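Local coordinates for protein flap endonuclease 1 (PDB 3ORY) that probably cuts 5' flaps from branched DNA during replication and repair, as a structure-specific nuclease of the FEN1/XPG family, at residues Glu28-Leu33 with Val83-Lys88; Gly35-Ile40 with Gly178-Ser183; Ile174-Asp179 with Gly194-Val199; Gln186-Leu191 with Leu198-Thr203. All blocks are in the same frame, centred on the assembly; numbering follows the deposited sequence.

In the fold
The four contacts lie on or beside the central mixed sheet; contact 2, in it, pairs strand 37-41 with 182-184. Contact 1 flanks it, centres about 12 Å apart, tied by the backbone bond from Gly35 N to Gly86 O, 2.7 Å. Contact 3 lies about 7 Å from contact 2, centre to centre; the two share Gly178 and Asp179, and Ser183 O meets Val199 N at 2.7 Å. Contact 4 reuses Leu198 and Val199 and sits nearest the chain's middle, its centre about 6 Å away. There the Asp187 side chain comes within about 3 Å of a bound phosphate ion, probably from the crystallisation liquor. Leu202 of contact 4 packs on Leu30 and Ile87 of contact 1.

Contact 1: residues Glu28-Leu33 with Val83-Lys88; sequences EDLRIL and VEAGIK
The flat guanidinium of Arg31 meets residues 83-88 at its edge, where Ala85 O lies near its plane. Arg31 NH1 is still 3.9 Å from Ala85 O, and no hydrogen bond forms; the arginine reaches this place by bending at its second torsion (chi2 -80°). Its CG approaches the same oxygen at 3.8 Å. The remaining approaches are van der Waals contacts, mostly between carbons. Leu30 CB presses on Ala85 CB at 3.4 Å, tighter than ordinary carbon-carbon contact, and the leucine's first torsion is off the staggered positions (chi1 -95°), which points to a locally strained fit. Ile87 packs beside this pair: its CD1 lies 3.6 Å from Leu30 O and 4.1 Å from Leu30 CG, the two side chains crossing at about a right angle. Ile87 CG1 also rests 3.9 Å from Leu33 CB. These residues join the short 3-10 turn 30-32 to the end of helix 70-84, which closes in a Schellman motif at Gly86, with Gly86 N bonded to Val83 O at 2.8 Å. Leu30 continues onto Leu202, and Ile87 onto Ile38 of the sheet. With no hydrogen bond across it, and with Ala85 O buried without any partner in the model, the contact rests on hydrophobic burial and shape, while the nearby positive charge of Arg31 may partly offset the cost of covering that carbonyl.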
loop_
_atom_site.group_PDB
_atom_site.type_symbol
_atom_site.label_atom_id
_atom_site.label_comp_id
_atom_site.label_asym_id
_atom_site.label_seq_id
_atom_site.Cartn_x
_atom_site.Cartn_y
_atom_site.Cartn_z
ATOM N N GLU A 28 -12.525 -4.312 13.864
ATOM C CA GLU A 28 -13.608 -3.334 14.046
ATOM C C GLU A 28 -13.142 -1.880 14.025
ATOM O O GLU A 28 -13.781 -1.032 13.393
ATOM C CB GLU A 28 -14.457 -3.639 15.283
ATOM C CG GLU A 28 -15.378 -4.859 15.109
ATOM C CD GLU A 28 -16.074 -4.932 13.734
ATOM O OE1 GLU A 28 -16.586 -3.901 13.240
ATOM O OE2 GLU A 28 -16.118 -6.038 13.153
ATOM N N ASP A 29 -12.028 -1.605 14.703
ATOM C CA ASP A 29 -11.310 -0.328 14.559
ATOM C C ASP A 29 -9.827 -0.489 14.893
ATOM O O ASP A 29 -9.404 -1.521 15.419
ATOM C CB ASP A 29 -11.946 0.787 15.414
ATOM C CG ASP A 29 -12.171 0.371 16.869
ATOM O OD1 ASP A 29 -11.618 -0.664 17.314
ATOM O OD2 ASP A 29 -12.916 1.092 17.572
ATOM N N LEU A 30 -9.050 0.545 14.595
ATOM C CA LEU A 30 -7.613 0.560 14.852
ATOM C C LEU A 30 -7.209 0.122 16.270
ATOM O O LEU A 30 -6.197 -0.557 16.437
ATOM C CB LEU A 30 -7.053 1.951 14.535
ATOM C CG LEU A 30 -6.437 2.293 13.172
ATOM C CD1 LEU A 30 -7.019 1.502 12.013
ATOM C CD2 LEU A 30 -6.552 3.794 12.906
ATOM N N ARG A 31 -8.010 0.489 17.275
ATOM C CA ARG A 31 -7.655 0.274 18.685
ATOM C C ARG A 31 -7.491 -1.203 19.071
ATOM O O ARG A 31 -6.721 -1.525 19.980
ATOM C CB ARG A 31 -8.653 0.980 19.620
ATOM C CG ARG A 31 -8.051 1.537 20.928
ATOM C CD ARG A 31 -7.852 0.449 22.008
ATOM N NE ARG A 31 -7.763 0.963 23.382
ATOM C CZ ARG A 31 -6.689 1.547 23.921
ATOM N NH1 ARG A 31 -5.577 1.730 23.211
ATOM N NH2 ARG A 31 -6.734 1.968 25.181
ATOM N N ILE A 32 -8.189 -2.101 18.380
ATOM C CA ILE A 32 -8.016 -3.540 18.621
ATOM C C ILE A 32 -6.532 -3.973 18.510
ATOM O O ILE A 32 -6.084 -4.877 19.217
ATOM C CB ILE A 32 -8.987 -4.401 17.745
ATOM C CG1 ILE A 32 -10.282 -4.703 18.519
ATOM C CG2 ILE A 32 -8.361 -5.723 17.317
ATOM C CD1 ILE A 32 -11.429 -3.741 18.244
ATOM N N LEU A 33 -5.771 -3.285 17.658
ATOM C CA LEU A 33 -4.349 -3.589 17.453
ATOM C C LEU A 33 -3.408 -2.840 18.408
ATOM O O LEU A 33 -2.191 -2.828 18.201
ATOM C CB LEU A 33 -3.950 -3.304 15.997
ATOM C CG LEU A 33 -4.593 -4.137 14.879
ATOM C CD1 LEU A 33 -4.318 -3.506 13.513
ATOM C CD2 LEU A 33 -4.117 -5.582 14.908
ATOM N N VAL A 83 -0.883 6.029 15.694
ATOM C CA VAL A 83 -0.296 6.193 17.029
ATOM C C VAL A 83 -1.358 6.432 18.121
ATOM O O VAL A 83 -1.269 5.841 19.202
ATOM C CB VAL A 83 0.779 7.309 17.037
ATOM C CG1 VAL A 83 1.203 7.659 18.457
ATOM C CG2 VAL A 83 2.005 6.876 16.202
ATOM N N GLU A 84 -2.358 7.268 17.828
ATOM C CA GLU A 84 -3.469 7.542 18.773
ATOM C C GLU A 84 -4.291 6.296 19.088
ATOM O O GLU A 84 -4.901 6.190 20.160
ATOM C CB GLU A 84 -4.383 8.658 18.250
ATOM C CG GLU A 84 -3.793 10.061 18.421
ATOM C CD GLU A 84 -4.539 11.147 17.658
ATOM O OE1 GLU A 84 -5.427 10.822 16.844
ATOM O OE2 GLU A 84 -4.227 12.339 17.870
ATOM N N ALA A 85 -4.309 5.355 18.149
ATOM C CA ALA A 85 -4.941 4.063 18.360
ATOM C C ALA A 85 -4.072 3.094 19.168
ATOM O O ALA A 85 -4.517 1.993 19.501
ATOM C CB ALA A 85 -5.314 3.450 17.024
ATOM N N GLY A 86 -2.835 3.493 19.473
ATOM C CA GLY A 86 -1.922 2.653 20.262
ATOM C C GLY A 86 -1.035 1.733 19.435
ATOM O O GLY A 86 -0.267 0.936 19.983
ATOM N N ILE A 87 -1.136 1.843 18.113
ATOM C CA ILE A 87 -0.291 1.064 17.202
ATOM C C ILE A 87 1.116 1.671 17.155
ATOM O O ILE A 87 1.276 2.889 17.179
ATOM C CB ILE A 87 -0.917 0.963 15.784
ATOM C CG1 ILE A 87 -2.204 0.126 15.823
ATOM C CG2 ILE A 87 0.062 0.355 14.791
ATOM C CD1 ILE A 87 -3.157 0.402 14.665
ATOM N N LYS A 88 2.127 0.812 17.117
ATOM C CA LYS A 88 3.509 1.259 16.985
ATOM C C LYS A 88 3.948 1.082 15.533
ATOM O O LYS A 88 4.346 -0.013 15.132
ATOM C CB LYS A 88 4.415 0.498 17.961
ATOM C CG LYS A 88 4.005 0.698 19.427
ATOM C CD LYS A 88 4.956 0.010 20.387
ATOM C CE LYS A 88 4.617 0.393 21.822
ATOM N NZ LYS A 88 5.237 -0.535 22.798
#

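Contact 2: residues Gly35-Ile40 with Gly178-Ser183; sequences GKIIVI and GDAYAS
Ala180 CB is the apolar centre, lying 3.9 Å from Val39 CG1 with Ile37 CG2 also against it. Outward along the other face, Ile38 CD1 sits 4.1 Å from Ala182 CB and touches Tyr181 CD2 at 3.9 Å, meeting the ring at its edge and in its plane. The backbones supply the frame: Val39 N donates to Ala182 O at 3.0 Å, and Val39 pairs with Ser183 in a parallel bridge. Strands 37-41 and 182-184 are thus neighbours in the central sheet of the nuclease core, one belonging to the XPG N-terminal region and the other to the I-region, so the contact joins parts of the fold far apart in sequence. One step earlier in the chain, Tyr181 N bonds Ile37 O at 2.7 Å. Tyr181 chi1 (171°) turns the ring away from its own backbone N, so that one face lies against Lys36. The lysine bends at chi2 (-76°) and lays CD over the ring face as a CH-pi contact, 3.9 Å from the Tyr181 centroid. Replacing Tyr181 by a serine would probably leave the Lys36 chain without the face it lies on and open a gap beside Ile38 CD1. At the polar edge Lys36 NZ stands 4.9 Å from the Tyr181 centroid, 19° off the ring normal, a cation-pi contact.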
loop_
_atom_site.group_PDB
_atom_site.type_symbol
_atom_site.label_atom_id
_atom_site.label_comp_id
_atom_site.label_asym_id
_atom_site.label_seq_id
_atom_site.Cartn_x
_atom_site.Cartn_y
_atom_site.Cartn_z
ATOM N N GLY A 35 -0.836 -1.562 20.977
ATOM C CA GLY A 35 0.399 -2.188 21.440
ATOM C C GLY A 35 1.172 -2.981 20.395
ATOM O O GLY A 35 2.313 -3.361 20.641
ATOM N N LYS A 36 0.566 -3.240 19.234
ATOM C CA LYS A 36 1.239 -4.021 18.178
ATOM C C LYS A 36 2.164 -3.162 17.319
ATOM O O LYS A 36 1.893 -1.987 17.066
ATOM C CB LYS A 36 0.230 -4.760 17.286
ATOM C CG LYS A 36 -0.676 -5.762 18.028
ATOM C CD LYS A 36 0.058 -7.049 18.383
ATOM C CE LYS A 36 -0.535 -7.747 19.622
ATOM N NZ LYS A 36 -2.020 -7.852 19.571
ATOM N N ILE A 37 3.265 -3.764 16.886
ATOM C CA ILE A 37 4.160 -3.139 15.922
ATOM C C ILE A 37 3.689 -3.527 14.531
ATOM O O ILE A 37 3.559 -4.712 14.223
ATOM C CB ILE A 37 5.629 -3.563 16.144
ATOM C CG1 ILE A 37 6.081 -3.191 17.568
ATOM C CG2 ILE A 37 6.549 -2.930 15.055
ATOM C CD1 ILE A 37 7.430 -3.787 18.002
ATOM N N ILE A 38 3.412 -2.529 13.697
ATOM C CA ILE A 38 2.947 -2.780 12.335
ATOM C C ILE A 38 3.961 -2.203 11.363
ATOM O O ILE A 38 4.318 -1.019 11.461
ATOM C CB ILE A 38 1.533 -2.182 12.078
ATOM C CG1 ILE A 38 0.495 -2.746 13.055
ATOM C CG2 ILE A 38 1.088 -2.393 10.620
ATOM C CD1 ILE A 38 0.257 -4.223 12.954
ATOM N N VAL A 39 4.451 -3.038 10.449
ATOM C CA VAL A 39 5.402 -2.558 9.454
ATOM C C VAL A 39 4.683 -2.179 8.156
ATOM O O VAL A 39 4.116 -3.024 7.466
ATOM C CB VAL A 39 6.619 -3.515 9.265
ATOM C CG1 VAL A 39 6.194 -4.912 8.855
ATOM C CG2 VAL A 39 7.634 -2.929 8.283
ATOM N N ILE A 40 4.714 -0.891 7.839
ATOM C CA ILE A 40 3.912 -0.344 6.749
ATOM C C ILE A 40 4.762 -0.119 5.511
ATOM O O ILE A 40 5.749 0.629 5.547
ATOM C CB ILE A 40 3.246 0.998 7.168
ATOM C CG1 ILE A 40 2.456 0.807 8.474
ATOM C CG2 ILE A 40 2.349 1.543 6.032
ATOM C CD1 ILE A 40 2.097 2.139 9.188
ATOM N N GLY A 178 9.815 -11.879 13.876
ATOM C CA GLY A 178 9.132 -11.534 15.133
ATOM C C GLY A 178 9.375 -10.097 15.562
ATOM O O GLY A 178 9.248 -9.767 16.740
ATOM N N ASP A 179 9.723 -9.237 14.605
ATOM C CA ASP A 179 10.042 -7.842 14.907
ATOM C C ASP A 179 8.886 -6.899 14.592
ATOM O O ASP A 179 8.989 -5.695 14.800
ATOM C CB ASP A 179 11.330 -7.404 14.194
ATOM C CG ASP A 179 12.574 -8.054 14.783
ATOM O OD1 ASP A 179 12.585 -8.359 15.990
ATOM O OD2 ASP A 179 13.542 -8.277 14.038
ATOM N N ALA A 180 7.802 -7.461 14.063
ATOM C CA ALA A 180 6.540 -6.758 13.878
ATOM C C ALA A 180 5.443 -7.793 13.906
ATOM O O ALA A 180 5.678 -8.965 13.624
ATOM C CB ALA A 180 6.504 -5.987 12.555
ATOM N N TYR A 181 4.242 -7.349 14.253
ATOM C CA TYR A 181 3.085 -8.219 14.319
ATOM C C TYR A 181 2.569 -8.571 12.922
ATOM O O TYR A 181 2.175 -9.708 12.665
ATOM C CB TYR A 181 1.987 -7.555 15.155
ATOM C CG TYR A 181 0.670 -8.278 15.110
ATOM C CD1 TYR A 181 0.474 -9.463 15.825
ATOM C CD2 TYR A 181 -0.387 -7.778 14.353
ATOM C CE1 TYR A 181 -0.763 -10.137 15.779
ATOM C CE2 TYR A 181 -1.608 -8.429 14.299
ATOM C CZ TYR A 181 -1.792 -9.601 15.008
ATOM O OH TYR A 181 -3.012 -10.223 14.930
ATOM N N ALA A 182 2.573 -7.590 12.024
ATOM C CA ALA A 182 2.025 -7.769 10.685
ATOM C C ALA A 182 2.598 -6.728 9.747
ATOM O O ALA A 182 3.076 -5.694 10.193
ATOM C CB ALA A 182 0.497 -7.669 10.719
ATOM N N SER A 183 2.569 -7.023 8.448
ATOM C CA SER A 183 2.906 -6.056 7.419
ATOM C C SER A 183 1.607 -5.354 7.045
ATOM O O SER A 183 0.518 -5.876 7.311
ATOM C CB SER A 183 3.554 -6.739 6.193
ATOM O OG SER A 183 2.820 -7.886 5.792
#

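Contact 3: residues Ile174-Asp179 with Gly194-Val199; sequences IVKKGD and GSPKLV
Two Schellman motifs stand close together here: Gly194 ends helix 189-192 beside Lys176, and Gly178 forms the Schellman motif after helix 167-176. Gly194 holds a positive phi (93°), and a side chain on it would run into Lys176 CE. That carbon lies 3.4 Å from Gly194 O, because the lysine chain is extended beyond CG and runs alongside the turn. One residue back, Val175 points at the incoming chain: its CG1 meets Pro196 CD at 3.6 Å, the two side chains lying alongside each other and running opposite ways. Val175 CG2 lies 3.9 Å from Ser195 OG. The serine hydroxyl, anti to the backbone N (chi1 177°), turns along its own chain and donates to Lys197 O at 2.9 Å, reaching that carbonyl from well above its plane, 60° out, rather than on a lone pair. Ser183 OG of the neighbouring strand is hydrogen-bonded to Ser195 OG and Lys197 O as well as to Ser190 OG, which links the turn to the sheet. With an alanine here, Lys197 O would probably lose its hydroxyl donor from the turn and Ser183 OG one of its partners. No hydrogen bond spans the two segments; the contact rests on Val175 against Pro196 and on the aliphatic chain of Lys176 along Gly194, and the positive charge of Lys176 near the carbonyl end of helix 189-192 is likely to be electrostatically favourable.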
loop_
_atom_site.group_PDB
_atom_site.type_symbol
_atom_site.label_atom_id
_atom_site.label_comp_id
_atom_site.label_asym_id
_atom_site.label_seq_id
_atom_site.Cartn_x
_atom_site.Cartn_y
_atom_site.Cartn_z
ATOM N N ILE A 174 10.628 -8.741 8.288
ATOM C CA ILE A 174 10.514 -8.184 9.638
ATOM C C ILE A 174 9.450 -8.932 10.475
ATOM O O ILE A 174 9.669 -9.240 11.664
ATOM C CB ILE A 174 10.255 -6.647 9.585
ATOM C CG1 ILE A 174 11.498 -5.936 9.020
ATOM C CG2 ILE A 174 9.899 -6.085 10.968
ATOM C CD1 ILE A 174 11.248 -4.466 8.570
ATOM N N VAL A 175 8.316 -9.242 9.858
ATOM C CA VAL A 175 7.287 -10.028 10.546
ATOM C C VAL A 175 7.771 -11.464 10.817
ATOM O O VAL A 175 7.560 -11.981 11.914
ATOM C CB VAL A 175 5.940 -10.038 9.788
ATOM C CG1 VAL A 175 4.870 -10.765 10.613
ATOM C CG2 VAL A 175 5.472 -8.608 9.500
ATOM N N LYS A 176 8.426 -12.083 9.826
ATOM C CA LYS A 176 9.030 -13.421 9.986
ATOM C C LYS A 176 9.966 -13.498 11.186
ATOM O O LYS A 176 9.976 -14.500 11.916
ATOM C CB LYS A 176 9.833 -13.814 8.752
ATOM C CG LYS A 176 9.031 -14.290 7.560
ATOM C CD LYS A 176 10.009 -14.732 6.472
ATOM C CE LYS A 176 9.338 -14.968 5.146
ATOM N NZ LYS A 176 10.284 -15.619 4.194
ATOM N N LYS A 177 10.762 -12.444 11.371
ATOM C CA LYS A 177 11.745 -12.373 12.454
ATOM C C LYS A 177 11.124 -12.116 13.833
ATOM O O LYS A 177 11.828 -12.124 14.835
ATOM C CB LYS A 177 12.798 -11.288 12.156
ATOM C CG LYS A 177 13.694 -11.566 10.946
ATOM C CD LYS A 177 14.390 -12.924 11.017
ATOM C CE LYS A 177 15.659 -12.862 11.851
ATOM N NZ LYS A 177 16.169 -14.241 12.124
ATOM N N GLY A 178 9.815 -11.879 13.876
ATOM C CA GLY A 178 9.132 -11.534 15.133
ATOM C C GLY A 178 9.375 -10.097 15.562
ATOM O O GLY A 178 9.248 -9.767 16.740
ATOM N N ASP A 179 9.723 -9.237 14.605
ATOM C CA ASP A 179 10.042 -7.842 14.907
ATOM C C ASP A 179 8.886 -6.899 14.592
ATOM O O ASP A 179 8.989 -5.695 14.800
ATOM C CB ASP A 179 11.330 -7.404 14.194
ATOM C CG ASP A 179 12.574 -8.054 14.783
ATOM O OD1 ASP A 179 12.585 -8.359 15.990
ATOM O OD2 ASP A 179 13.542 -8.277 14.038
ATOM N N GLY A 194 6.146 -14.176 1.994
ATOM C CA GLY A 194 6.151 -15.012 3.185
ATOM C C GLY A 194 5.736 -14.361 4.492
ATOM O O GLY A 194 5.962 -14.940 5.562
ATOM N N SER A 195 5.134 -13.172 4.436
ATOM C CA SER A 195 4.696 -12.517 5.674
ATOM C C SER A 195 3.611 -13.359 6.339
ATOM O O SER A 195 2.636 -13.685 5.697
ATOM C CB SER A 195 4.135 -11.131 5.407
ATOM O OG SER A 195 3.659 -10.555 6.612
ATOM N N PRO A 196 3.788 -13.712 7.628
ATOM C CA PRO A 196 2.777 -14.500 8.345
ATOM C C PRO A 196 1.431 -13.778 8.433
ATOM O O PRO A 196 0.382 -14.427 8.457
ATOM C CB PRO A 196 3.382 -14.656 9.746
ATOM C CG PRO A 196 4.845 -14.570 9.526
ATOM C CD PRO A 196 5.025 -13.568 8.411
ATOM N N LYS A 197 1.467 -12.446 8.470
ATOM C CA LYS A 197 0.260 -11.652 8.685
ATOM C C LYS A 197 0.297 -10.367 7.883
ATOM O O LYS A 197 1.275 -9.614 7.950
ATOM C CB LYS A 197 0.093 -11.301 10.173
ATOM C CG LYS A 197 -0.254 -12.469 11.093
ATOM C CD LYS A 197 -0.617 -11.968 12.489
ATOM C CE LYS A 197 -1.292 -13.061 13.299
ATOM N NZ LYS A 197 -0.390 -14.224 13.439
ATOM N N LEU A 198 -0.777 -10.121 7.140
ATOM C CA LEU A 198 -0.964 -8.861 6.422
ATOM C C LEU A 198 -2.196 -8.129 6.949
ATOM O O LEU A 198 -3.282 -8.716 7.055
ATOM C CB LEU A 198 -1.119 -9.107 4.912
ATOM C CG LEU A 198 -1.602 -7.930 4.045
ATOM C CD1 LEU A 198 -0.569 -6.783 3.953
ATOM C CD2 LEU A 198 -1.969 -8.409 2.646
ATOM N N VAL A 199 -2.034 -6.849 7.271
ATOM C CA VAL A 199 -3.185 -6.002 7.567
ATOM C C VAL A 199 -3.447 -5.080 6.378
ATOM O O VAL A 199 -2.536 -4.383 5.910
ATOM C CB VAL A 199 -3.004 -5.197 8.886
ATOM C CG1 VAL A 199 -4.119 -4.160 9.051
ATOM C CG2 VAL A 199 -2.965 -6.151 10.097
#

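Contact 4: residues Gln186-Leu191 with Leu198-Thr203; sequences QDYDSL and LVRNLT
Arg200 runs out beside Tyr188 and Gln186. From CB the chain goes on through CG, the straight chi2 (-178°) carries CD to 3.3 Å from Tyr188 OH, and the bend at chi3 (74°) then swings NE toward Gln186 O. At NE the arginine begins to grip: NE donates to Gln186 O at 3.1 Å, tilted out of the carbonyl plane, and NH2 donates to Gln186 O at 3.2 Å, in that plane on a lone pair. This is a side-on grip by two nitrogens of one oxygen, which lies almost in the guanidinium plane and so fixes the rotation of the group. Tyr188 OH lies over one guanidinium face and Gln186 NE2 over the other; ring and guanidinium planes are only 12° apart, yet the hydroxyl and NE are not hydrogen-bonded. NH1, at the tip, forms a salt bridge with Glu222. Gln186 returns the hold with its own side chain, OE1 accepting from Asn201 N at 2.7 Å on a lone pair, and a water that donates to Gln186 OE1 is also bonded to Thr203 OG1. Beyond the arginine, Leu198 fills the apolar part: CD2 meets Leu191 CD1 at 3.8 Å and covers Asp187 O at 3.6 Å, a buried oxygen with no partner in the model. Asp187 starts away from strand 197-200; its carboxylate lies close to that of Glu168, like charges, and about 3 Å from a bound phosphate. The contact lies within the beta-alpha-beta unit 182-184, 189-192 and 197-200, with strand 216-225 along Tyr188, Leu191 and Arg200, and helix 42-52 touching Gln186.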
loop_
_atom_site.group_PDB
_atom_site.type_symbol
_atom_site.label_atom_id
_atom_site.label_comp_id
_atom_site.label_asym_id
_atom_site.label_seq_id
_atom_site.Cartn_x
_atom_site.Cartn_y
_atom_site.Cartn_z
ATOM N N GLN A 186 -1.993 -2.197 0.775
ATOM C CA GLN A 186 -3.192 -2.556 0.014
ATOM C C GLN A 186 -2.948 -3.749 -0.901
ATOM O O GLN A 186 -3.877 -4.500 -1.207
ATOM C CB GLN A 186 -3.741 -1.369 -0.793
ATOM C CG GLN A 186 -4.347 -0.259 0.063
ATOM C CD GLN A 186 -5.293 -0.780 1.124
ATOM O OE1 GLN A 186 -4.964 -0.789 2.310
ATOM N NE2 GLN A 186 -6.457 -1.250 0.702
ATOM N N ASP A 187 -1.705 -3.961 -1.325
ATOM C CA ASP A 187 -1.457 -5.142 -2.128
ATOM C C ASP A 187 -1.051 -6.332 -1.257
ATOM O O ASP A 187 -0.872 -6.214 -0.033
ATOM C CB ASP A 187 -0.487 -4.880 -3.293
ATOM C CG ASP A 187 0.874 -4.431 -2.837
ATOM O OD1 ASP A 187 1.363 -4.937 -1.806
ATOM O OD2 ASP A 187 1.450 -3.556 -3.525
ATOM N N TYR A 188 -0.929 -7.481 -1.902
ATOM C CA TYR A 188 -0.763 -8.744 -1.212
ATOM C C TYR A 188 0.666 -9.265 -1.332
ATOM O O TYR A 188 0.957 -10.406 -0.944
ATOM C CB TYR A 188 -1.772 -9.743 -1.800
ATOM C CG TYR A 188 -3.207 -9.379 -1.470
ATOM C CD1 TYR A 188 -3.916 -10.057 -0.476
ATOM C CD2 TYR A 188 -3.850 -8.336 -2.144
ATOM C CE1 TYR A 188 -5.243 -9.698 -0.166
ATOM C CE2 TYR A 188 -5.152 -7.986 -1.849
ATOM C CZ TYR A 188 -5.846 -8.665 -0.867
ATOM O OH TYR A 188 -7.140 -8.276 -0.598
ATOM N N ASP A 189 1.546 -8.425 -1.879
ATOM C CA ASP A 189 2.935 -8.811 -2.179
ATOM C C ASP A 189 3.653 -9.389 -0.975
ATOM O O ASP A 189 4.417 -10.334 -1.118
ATOM C CB ASP A 189 3.743 -7.604 -2.687
ATOM C CG ASP A 189 3.154 -6.965 -3.948
ATOM O OD1 ASP A 189 1.936 -7.085 -4.207
ATOM O OD2 ASP A 189 3.927 -6.311 -4.686
ATOM N N SER A 190 3.431 -8.802 0.202
ATOM C CA SER A 190 4.106 -9.247 1.416
ATOM C C SER A 190 3.773 -10.706 1.795
ATOM O O SER A 190 4.628 -11.403 2.335
ATOM C CB SER A 190 3.894 -8.272 2.591
ATOM O OG SER A 190 2.567 -8.306 3.092
ATOM N N LEU A 191 2.557 -11.158 1.488
ATOM C CA LEU A 191 2.162 -12.563 1.669
ATOM C C LEU A 191 2.941 -13.480 0.740
ATOM O O LEU A 191 3.406 -14.543 1.158
ATOM C CB LEU A 191 0.658 -12.748 1.443
ATOM C CG LEU A 191 -0.243 -12.057 2.476
ATOM C CD1 LEU A 191 -1.707 -12.136 2.061
ATOM C CD2 LEU A 191 -0.050 -12.674 3.868
ATOM N N LEU A 198 -0.777 -10.121 7.140
ATOM C CA LEU A 198 -0.964 -8.861 6.422
ATOM C C LEU A 198 -2.196 -8.129 6.949
ATOM O O LEU A 198 -3.282 -8.716 7.055
ATOM C CB LEU A 198 -1.119 -9.107 4.912
ATOM C CG LEU A 198 -1.602 -7.930 4.045
ATOM C CD1 LEU A 198 -0.569 -6.783 3.953
ATOM C CD2 LEU A 198 -1.969 -8.409 2.646
ATOM N N VAL A 199 -2.034 -6.849 7.271
ATOM C CA VAL A 199 -3.185 -6.002 7.567
ATOM C C VAL A 199 -3.447 -5.080 6.378
ATOM O O VAL A 199 -2.536 -4.383 5.910
ATOM C CB VAL A 199 -3.004 -5.197 8.886
ATOM C CG1 VAL A 199 -4.119 -4.160 9.051
ATOM C CG2 VAL A 199 -2.965 -6.151 10.097
ATOM N N ARG A 200 -4.678 -5.103 5.875
ATOM C CA ARG A 200 -5.080 -4.204 4.796
ATOM C C ARG A 200 -5.967 -3.081 5.312
ATOM O O ARG A 200 -6.585 -3.214 6.374
ATOM C CB ARG A 200 -5.808 -4.969 3.689
ATOM C CG ARG A 200 -4.940 -6.002 2.975
ATOM C CD ARG A 200 -5.724 -6.679 1.860
ATOM N NE ARG A 200 -5.897 -5.796 0.704
ATOM C CZ ARG A 200 -7.038 -5.220 0.332
ATOM N NH1 ARG A 200 -8.163 -5.418 1.017
ATOM N NH2 ARG A 200 -7.050 -4.445 -0.743
ATOM N N ASN A 201 -6.016 -1.987 4.545
ATOM C CA ASN A 201 -6.884 -0.813 4.799
ATOM C C ASN A 201 -6.414 0.132 5.904
ATOM O O ASN A 201 -7.086 1.119 6.203
ATOM C CB ASN A 201 -8.354 -1.212 5.034
ATOM C CG ASN A 201 -8.938 -2.031 3.891
ATOM O OD1 ASN A 201 -9.821 -2.869 4.100
ATOM N ND2 ASN A 201 -8.472 -1.781 2.688
ATOM N N LEU A 202 -5.268 -0.164 6.506
ATOM C CA LEU A 202 -4.758 0.648 7.608
ATOM C C LEU A 202 -4.495 2.098 7.196
ATOM O O LEU A 202 -4.653 3.008 8.000
ATOM C CB LEU A 202 -3.501 0.017 8.206
ATOM C CG LEU A 202 -3.100 0.445 9.615
ATOM C CD1 LEU A 202 -3.944 -0.247 10.697
ATOM C CD2 LEU A 202 -1.620 0.170 9.826
ATOM N N THR A 203 -4.121 2.317 5.939
ATOM C CA THR A 203 -3.814 3.671 5.474
ATOM C C THR A 203 -5.053 4.422 4.987
ATOM O O THR A 203 -4.981 5.615 4.713
ATOM C CB THR A 203 -2.754 3.665 4.355
ATOM O OG1 THR A 203 -3.225 2.867 3.265
ATOM C CG2 THR A 203 -1.433 3.105 4.876
HETATM O O HOH W 1 -2.695 0.082 3.546
#